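Local coordinates for protein isomaltose glucohydrolase (Kribbella flavida, PDB 5Z3E) that hydrolyses the alpha-1,6-glucosidic linkage of isomaltose from the non-reducing end, yielding beta-D-glucose and D-glucose, at residues Leu296-Arg304 with Gly314-Leu323; Leu38-Ile49 with Pro380-Leu389. The protein carries 1 engineered substitution. All blocks are in the same frame, centred on the assembly; numbering follows the deposited sequence.

Contact 1: residues Leu296-Arg304 with Gly314-Leu323; sequences LDVDGGVHR and GQWILLSALL
Arg304 lies flat over one face of the Trp316 indole. Arg304 CD makes a CH-pi contact 3.6 Å from the centroid of the Trp316 five-membered ring. The guanidinium continues over the six-membered ring, above Trp316 CZ2, its plane only 2° from that of the indole. A bend at chi3 (-62°) turns the group along the ring, and a salt bridge from NE to Asp308 holds it there. An alanine at the Trp316 position would be likely to leave the Arg304 chain without the flat surface it rests on, its guanidinium held mainly by Asp308.

The backbone next to the indole is also fixed. Trp316 N donates to Val302 O at 2.9 Å, nearly straight at 174°, with the donor above the carbonyl plane. Ser320 OG is used twice. Ser320 OG donates to Gly300 O at 2.7 Å, on a lone pair in the carbonyl plane, and accepts from Val302 N at 3.0 Å. One hydroxyl thus ties the type I' turn Val298-Gly301 to the helix. Val302 CG1 packs on Leu319 CB at 3.8 Å.

Further out, Gln315 CG lies over the face of the His303 imidazole. His303 ND1 makes a weak bond to Gly314 O at 2.9 Å, while NE2 is bonded to His360. Gln315 OE1 takes the backbone NH of His360, and its NE2 bonds weakly to Val298 O.

The contact joins the small hairpin of strands 297-298 and 301-302 to the start of helix 317-329, with Trp316 as N-cap residue. The Trp316 side chain lies next to Ala355, an engineered residue at the inferred proton-acceptor position. Strand 315-316 pairs on with strand 356-357. Helices 333-344 and 382-394 pack against helix 317-329.

Contact 2: residues Leu38-Ile49 with Pro380-Leu389; sequences LHELARHSHAVI and PLLWSHGMYL
The Tyr388 phenol ring has Leu41 on one face and Leu38 at its edge. Leu41 CD2 makes a CH-pi contact, 3.8 Å from the centroid of the Tyr388 ring and offset toward the rim. Leu38 O and Ala42 CB lie in the ring plane. Tyr388 OH donates to Leu38 O at 2.8 Å, a carbonyl that also accepts the helical bond from Ala42 N. With CG anti to the backbone N (chi1 177°), the ring reaches along helix 38-49 toward its earlier turns.

The His385 imidazole has Val48 CG1 over the centre of one face in the conformer described. Val48 has a second conformer, so this cover may not be constant. At the edge, Ser45 OG lies in the ring plane and accepts from His385 ND1 at 2.8 Å. Ser45 OG in turn donates to Leu41 O at 2.8 Å. Ser45 N bonds to the same oxygen from the opposite face of its plane. This chain of bonds fixes the rotation of the buried imidazole and uses both roles of the hydroxyl. The His44 ring meets His385 obliquely. Its NE2 is bonded to Asp352, and its ND1 to a citrate probably from the crystallisation liquor.

The side chains of Ile49 and His385 slide past each other in opposite directions, with Ile49 CD1 3.8 Å from His385 CB. Leu389 CD2 comes to 3.6 Å from Ala42 O.

The axes of segments 38-49 and 382-389 approach to 9.2 Å and cross at -136°. Ile49, His385, Tyr388 and Leu389 each fill a hole between four residues of the facing helix, so this is knobs-into-holes packing. It joins the first modelled helix, 32-52, to the last, 382-394. Such closing of chain ends is consistent with the (alpha/alpha)6 barrel of family 15 glycoside hydrolases.

Contact 1 is nested in the long chain loop that contact 2 closes. Their centres are about 17 Å apart, and they meet where helix 317-329 packs on helix 382-394. Leu318 CD2 comes to 3.5 Å from Trp383 CE3. Ala321 CB lies 3.5 Å from Met387 CB. The engineered Ala355 stands at the position inferred to be the proton acceptor. The Trp316 side chain comes to about 4 Å from that of Ala355. The Pro380 side chain, in contact 2, is about 9 Å from that of Ala355. The Arg304 side chain is about 7 Å from that of Asp195, a predicted proton acceptor. Contact 1 thus borders the catalytic site more closely.

Contact 1: residues Leu296-Arg304 with Gly314-Leu323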
# COMPACT_ATOMS: atom_id res chain seq x y z
N LEU A 296 -3.20 8.72 -16.64
CA LEU A 296 -3.30 9.22 -15.27
C LEU A 296 -2.17 10.12 -14.82
O LEU A 296 -2.32 10.79 -13.79
CB LEU A 296 -3.46 8.07 -14.28
CG LEU A 296 -4.73 7.24 -14.47
CD1 LEU A 296 -4.65 6.00 -13.56
CD2 LEU A 296 -6.02 8.04 -14.15
N ASP A 297 -1.04 10.18 -15.51
CA ASP A 297 0.12 10.94 -15.07
C ASP A 297 0.15 12.27 -15.79
O ASP A 297 0.28 12.30 -17.00
CB ASP A 297 1.39 10.13 -15.34
CG ASP A 297 2.64 10.71 -14.76
OD1 ASP A 297 2.66 11.79 -14.21
OD2 ASP A 297 3.66 9.98 -14.84
N VAL A 298 0.01 13.35 -15.05
CA VAL A 298 0.08 14.70 -15.63
C VAL A 298 1.28 15.39 -15.00
O VAL A 298 1.31 15.67 -13.80
CB VAL A 298 -1.22 15.48 -15.39
CG1 VAL A 298 -1.10 16.89 -15.93
CG2 VAL A 298 -2.38 14.74 -16.05
N ASP A 299 2.28 15.64 -15.83
CA ASP A 299 3.47 16.35 -15.43
C ASP A 299 4.24 15.73 -14.28
O ASP A 299 4.95 16.42 -13.56
CB ASP A 299 3.15 17.84 -15.07
CG ASP A 299 2.47 18.56 -16.15
OD1 ASP A 299 2.85 18.37 -17.33
OD2 ASP A 299 1.58 19.40 -15.80
N GLY A 300 4.10 14.42 -14.11
CA GLY A 300 4.75 13.73 -13.01
C GLY A 300 3.86 13.42 -11.84
O GLY A 300 4.27 12.64 -10.98
N GLY A 301 2.69 14.03 -11.79
CA GLY A 301 1.72 13.81 -10.72
C GLY A 301 0.64 12.84 -11.14
O GLY A 301 -0.08 13.09 -12.12
N VAL A 302 0.52 11.70 -10.44
CA VAL A 302 -0.33 10.63 -10.89
C VAL A 302 -1.70 10.65 -10.20
O VAL A 302 -1.80 10.64 -8.95
CB VAL A 302 0.37 9.26 -10.68
CG1 VAL A 302 -0.53 8.11 -11.08
CG2 VAL A 302 1.67 9.19 -11.44
N HIS A 303 -2.76 10.65 -11.00
CA HIS A 303 -4.12 10.56 -10.52
C HIS A 303 -4.49 9.11 -10.15
O HIS A 303 -3.88 8.15 -10.64
CB HIS A 303 -5.09 11.02 -11.63
CG HIS A 303 -4.98 12.48 -11.96
ND1 HIS A 303 -5.39 13.45 -11.08
CD2 HIS A 303 -4.61 13.12 -13.09
CE1 HIS A 303 -5.24 14.64 -11.63
NE2 HIS A 303 -4.78 14.48 -12.85
N ARG A 304 -5.51 8.97 -9.33
CA ARG A 304 -5.95 7.65 -8.90
C ARG A 304 -6.72 6.91 -9.98
O ARG A 304 -6.43 5.75 -10.30
CB ARG A 304 -6.77 7.72 -7.61
CG ARG A 304 -6.05 8.42 -6.47
CD ARG A 304 -6.66 8.19 -5.12
NE ARG A 304 -8.03 8.70 -5.07
CZ ARG A 304 -8.86 8.53 -4.04
NH1 ARG A 304 -8.44 7.89 -2.95
NH2 ARG A 304 -10.09 8.97 -4.10
N GLY A 314 -7.17 14.98 -7.54
CA GLY A 314 -5.86 15.55 -7.69
C GLY A 314 -4.76 14.53 -7.90
O GLY A 314 -5.03 13.37 -8.20
N GLN A 315 -3.53 15.00 -7.79
CA GLN A 315 -2.33 14.23 -8.10
C GLN A 315 -1.72 13.72 -6.81
O GLN A 315 -1.42 14.52 -5.92
CB GLN A 315 -1.33 15.13 -8.84
CG GLN A 315 -1.85 15.63 -10.17
CD GLN A 315 -1.09 16.86 -10.63
OE1 GLN A 315 -1.17 17.89 -9.97
NE2 GLN A 315 -0.38 16.77 -11.75
N TRP A 316 -1.54 12.40 -6.71
CA TRP A 316 -1.17 11.77 -5.45
C TRP A 316 0.32 11.48 -5.38
O TRP A 316 0.88 10.74 -6.21
CB TRP A 316 -1.97 10.48 -5.27
CG TRP A 316 -3.39 10.77 -4.83
CD1 TRP A 316 -4.38 11.43 -5.51
CD2 TRP A 316 -3.94 10.44 -3.55
NE1 TRP A 316 -5.50 11.53 -4.72
CE2 TRP A 316 -5.25 10.92 -3.52
CE3 TRP A 316 -3.44 9.75 -2.45
CZ2 TRP A 316 -6.08 10.73 -2.43
CZ3 TRP A 316 -4.25 9.57 -1.36
CH2 TRP A 316 -5.56 10.05 -1.36
N ILE A 317 0.96 11.99 -4.33
CA ILE A 317 2.38 11.80 -4.12
C ILE A 317 2.72 10.30 -4.10
O ILE A 317 3.70 9.87 -4.72
CB ILE A 317 2.86 12.50 -2.84
CG1 ILE A 317 3.04 14.02 -3.06
CG2 ILE A 317 4.17 11.91 -2.34
CD1 ILE A 317 1.81 14.79 -3.42
N LEU A 318 1.93 9.50 -3.38
CA LEU A 318 2.27 8.09 -3.21
C LEU A 318 2.21 7.36 -4.55
O LEU A 318 2.93 6.38 -4.74
CB LEU A 318 1.39 7.46 -2.12
CG LEU A 318 -0.09 7.27 -2.44
CD1 LEU A 318 -0.33 5.93 -3.11
CD2 LEU A 318 -0.93 7.39 -1.19
N LEU A 319 1.33 7.79 -5.45
CA LEU A 319 1.19 7.16 -6.75
C LEU A 319 2.31 7.59 -7.70
O LEU A 319 2.79 6.76 -8.48
CB LEU A 319 -0.17 7.40 -7.36
CG LEU A 319 -1.35 6.76 -6.62
CD1 LEU A 319 -2.64 7.08 -7.33
CD2 LEU A 319 -1.16 5.24 -6.50
N SER A 320 2.74 8.85 -7.63
CA SER A 320 3.94 9.24 -8.37
C SER A 320 5.16 8.48 -7.89
O SER A 320 6.00 8.07 -8.68
CB SER A 320 4.14 10.74 -8.25
OG SER A 320 3.11 11.42 -8.92
N ALA A 321 5.24 8.25 -6.58
CA ALA A 321 6.36 7.50 -6.03
C ALA A 321 6.30 6.05 -6.49
O ALA A 321 7.32 5.45 -6.82
CB ALA A 321 6.34 7.56 -4.52
N LEU A 322 5.10 5.45 -6.46
CA LEU A 322 4.93 4.08 -6.91
C LEU A 322 5.32 3.90 -8.37
O LEU A 322 6.00 2.93 -8.74
CB LEU A 322 3.46 3.69 -6.68
CG LEU A 322 3.08 2.30 -7.10
CD1 LEU A 322 3.82 1.24 -6.32
CD2 LEU A 322 1.57 2.15 -6.93
N LEU A 323 4.88 4.83 -9.22
CA LEU A 323 5.26 4.76 -10.63
C LEU A 323 6.77 4.93 -10.77
O LEU A 323 7.42 4.19 -11.51
CB LEU A 323 4.47 5.76 -11.47
CG LEU A 323 4.75 5.69 -12.97
CD1 LEU A 323 4.50 4.31 -13.57
CD2 LEU A 323 3.91 6.73 -13.70
O HOH W 1 0.46 19.41 -13.19
O HOH W 2 -6.94 11.41 -8.68

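Contact 2: residues Leu38-Ile49 with Pro380-Leu389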
# COMPACT_ATOMS: atom_id res chain seq x y z
N LEU A 38 17.00 16.76 -1.74
CA LEU A 38 16.43 15.41 -1.64
C LEU A 38 16.91 14.71 -0.38
O LEU A 38 16.14 13.97 0.26
CB LEU A 38 16.75 14.65 -2.93
CG LEU A 38 16.11 15.27 -4.18
CD1 LEU A 38 16.71 14.68 -5.44
CD2 LEU A 38 14.62 15.09 -4.19
N HIS A 39 18.16 14.91 -0.01
CA HIS A 39 18.66 14.35 1.24
C HIS A 39 17.92 14.95 2.41
O HIS A 39 17.54 14.23 3.36
CB HIS A 39 20.14 14.64 1.39
CG HIS A 39 21.01 13.80 0.51
ND1 HIS A 39 22.28 14.19 0.18
CD2 HIS A 39 20.84 12.60 -0.05
CE1 HIS A 39 22.85 13.25 -0.56
NE2 HIS A 39 21.99 12.28 -0.73
N GLU A 40 17.69 16.25 2.40
CA GLU A 40 16.96 16.88 3.49
C GLU A 40 15.52 16.38 3.60
O GLU A 40 15.04 16.12 4.70
CB GLU A 40 16.99 18.41 3.32
CG GLU A 40 16.09 19.11 4.29
CD GLU A 40 16.32 18.85 5.76
OE1 GLU A 40 17.41 18.33 6.16
OE2 GLU A 40 15.39 19.25 6.55
N LEU A 41 14.86 16.20 2.46
CA LEU A 41 13.50 15.67 2.49
C LEU A 41 13.49 14.23 2.99
O LEU A 41 12.54 13.82 3.64
CB LEU A 41 12.88 15.78 1.11
CG LEU A 41 11.44 15.32 0.94
CD1 LEU A 41 10.49 15.94 1.97
CD2 LEU A 41 10.96 15.65 -0.46
N ALA A 42 14.53 13.46 2.71
CA ALA A 42 14.62 12.10 3.26
C ALA A 42 14.77 12.15 4.78
O ALA A 42 14.09 11.42 5.50
CB ALA A 42 15.74 11.33 2.61
N ARG A 43 15.67 12.99 5.28
CA ARG A 43 15.87 13.11 6.72
C ARG A 43 14.57 13.55 7.37
O ARG A 43 14.15 13.00 8.39
CB ARG A 43 17.01 14.14 6.99
CG ARG A 43 17.35 14.24 8.40
CD ARG A 43 17.93 15.63 8.72
NE ARG A 43 16.95 16.71 8.51
CZ ARG A 43 15.83 16.90 9.23
NH1 ARG A 43 15.55 16.16 10.29
NH2 ARG A 43 15.00 17.88 8.90
N HIS A 44 13.92 14.56 6.81
CA HIS A 44 12.67 15.03 7.35
C HIS A 44 11.59 13.95 7.31
O HIS A 44 10.79 13.85 8.24
CB HIS A 44 12.18 16.29 6.61
CG HIS A 44 10.84 16.76 7.04
ND1 HIS A 44 10.62 17.36 8.28
CD2 HIS A 44 9.63 16.65 6.46
CE1 HIS A 44 9.34 17.61 8.41
NE2 HIS A 44 8.71 17.21 7.32
N SER A 45 11.57 13.16 6.25
CA SER A 45 10.59 12.09 6.14
C SER A 45 10.75 11.09 7.28
O SER A 45 9.76 10.66 7.89
CB SER A 45 10.73 11.37 4.80
OG SER A 45 10.28 12.19 3.72
N HIS A 46 11.98 10.67 7.55
CA HIS A 46 12.21 9.80 8.69
C HIS A 46 11.77 10.45 9.98
O HIS A 46 11.12 9.82 10.84
CB HIS A 46 13.68 9.40 8.75
CG HIS A 46 14.03 8.73 10.04
ND1 HIS A 46 14.61 9.39 11.08
CD2 HIS A 46 13.85 7.46 10.47
CE1 HIS A 46 14.75 8.55 12.09
NE2 HIS A 46 14.31 7.37 11.75
N ALA A 47 12.09 11.73 10.17
CA ALA A 47 11.77 12.42 11.40
C ALA A 47 10.27 12.55 11.60
O ALA A 47 9.79 12.33 12.71
CB ALA A 47 12.44 13.80 11.43
N VAL A 48 9.53 12.90 10.58
CA VAL A 48 8.13 13.14 10.77
C VAL A 48 7.37 11.81 10.99
O VAL A 48 6.43 11.76 11.77
CB VAL A 48 7.57 14.06 9.66
CG1 VAL A 48 7.45 13.29 8.37
CG2 VAL A 48 6.24 14.65 10.03
N ILE A 49 7.81 10.74 10.35
CA ILE A 49 7.19 9.44 10.58
C ILE A 49 7.44 8.98 12.01
O ILE A 49 6.52 8.55 12.73
CB ILE A 49 7.72 8.39 9.56
CG1 ILE A 49 7.17 8.67 8.16
CG2 ILE A 49 7.37 6.99 10.02
CD1 ILE A 49 7.92 7.97 7.05
N PRO A 380 1.09 16.32 7.06
CA PRO A 380 1.71 15.26 6.25
C PRO A 380 0.83 14.01 6.19
O PRO A 380 0.13 13.68 7.15
CB PRO A 380 2.97 14.92 7.05
CG PRO A 380 2.59 15.21 8.49
CD PRO A 380 1.67 16.40 8.42
N LEU A 381 0.88 13.32 5.07
CA LEU A 381 0.39 11.95 4.99
C LEU A 381 1.61 11.05 5.18
O LEU A 381 2.55 11.11 4.40
CB LEU A 381 -0.25 11.68 3.63
CG LEU A 381 -0.91 10.30 3.57
CD1 LEU A 381 -2.22 10.28 4.33
CD2 LEU A 381 -1.12 9.84 2.13
N LEU A 382 1.62 10.22 6.23
CA LEU A 382 2.82 9.44 6.49
C LEU A 382 3.19 8.55 5.31
O LEU A 382 4.35 8.41 4.97
CB LEU A 382 2.74 8.65 7.79
CG LEU A 382 3.23 9.38 9.05
CD1 LEU A 382 2.33 10.54 9.42
CD2 LEU A 382 3.38 8.44 10.20
N TRP A 383 2.18 7.97 4.65
CA TRP A 383 2.41 7.11 3.50
C TRP A 383 3.14 7.88 2.38
O TRP A 383 4.00 7.33 1.70
CB TRP A 383 1.07 6.53 3.05
CG TRP A 383 1.11 5.47 1.97
CD1 TRP A 383 2.20 4.87 1.43
CD2 TRP A 383 -0.04 4.92 1.31
NE1 TRP A 383 1.80 3.99 0.45
CE2 TRP A 383 0.43 3.99 0.36
CE3 TRP A 383 -1.42 5.14 1.40
CZ2 TRP A 383 -0.42 3.32 -0.50
CZ3 TRP A 383 -2.25 4.47 0.52
CH2 TRP A 383 -1.75 3.59 -0.42
N SER A 384 2.84 9.16 2.20
CA SER A 384 3.60 9.96 1.22
C SER A 384 5.09 9.94 1.54
O SER A 384 5.92 9.76 0.65
CB SER A 384 3.12 11.40 1.19
OG SER A 384 1.84 11.50 0.63
N HIS A 385 5.41 10.17 2.81
CA HIS A 385 6.79 10.14 3.25
C HIS A 385 7.42 8.76 3.15
O HIS A 385 8.59 8.63 2.78
CB HIS A 385 6.89 10.71 4.67
CG HIS A 385 6.66 12.19 4.72
ND1 HIS A 385 7.66 13.08 4.37
CD2 HIS A 385 5.57 12.94 4.99
CE1 HIS A 385 7.18 14.30 4.44
NE2 HIS A 385 5.91 14.26 4.82
N GLY A 386 6.65 7.72 3.49
CA GLY A 386 7.18 6.38 3.34
C GLY A 386 7.53 6.05 1.91
O GLY A 386 8.58 5.47 1.64
N MET A 387 6.65 6.41 0.99
CA MET A 387 6.90 6.16 -0.42
C MET A 387 8.07 6.98 -0.96
O MET A 387 8.84 6.50 -1.80
CB MET A 387 5.67 6.42 -1.28
CG MET A 387 4.50 5.59 -1.02
SD MET A 387 4.81 3.77 -1.22
CE MET A 387 5.01 3.67 -2.95
N TYR A 388 8.20 8.22 -0.49
CA TYR A 388 9.36 9.02 -0.86
C TYR A 388 10.66 8.31 -0.45
O TYR A 388 11.61 8.21 -1.24
CB TYR A 388 9.29 10.41 -0.20
CG TYR A 388 10.51 11.22 -0.52
CD1 TYR A 388 10.61 11.89 -1.71
CD2 TYR A 388 11.59 11.26 0.36
CE1 TYR A 388 11.77 12.59 -2.03
CE2 TYR A 388 12.74 11.92 0.05
CZ TYR A 388 12.83 12.62 -1.12
OH TYR A 388 13.98 13.29 -1.47
N LEU A 389 10.68 7.80 0.78
CA LEU A 389 11.86 7.07 1.24
C LEU A 389 12.16 5.86 0.38
O LEU A 389 13.33 5.58 0.09
CB LEU A 389 11.71 6.67 2.71
CG LEU A 389 11.78 7.82 3.70
CD1 LEU A 389 11.51 7.30 5.09
CD2 LEU A 389 13.17 8.50 3.65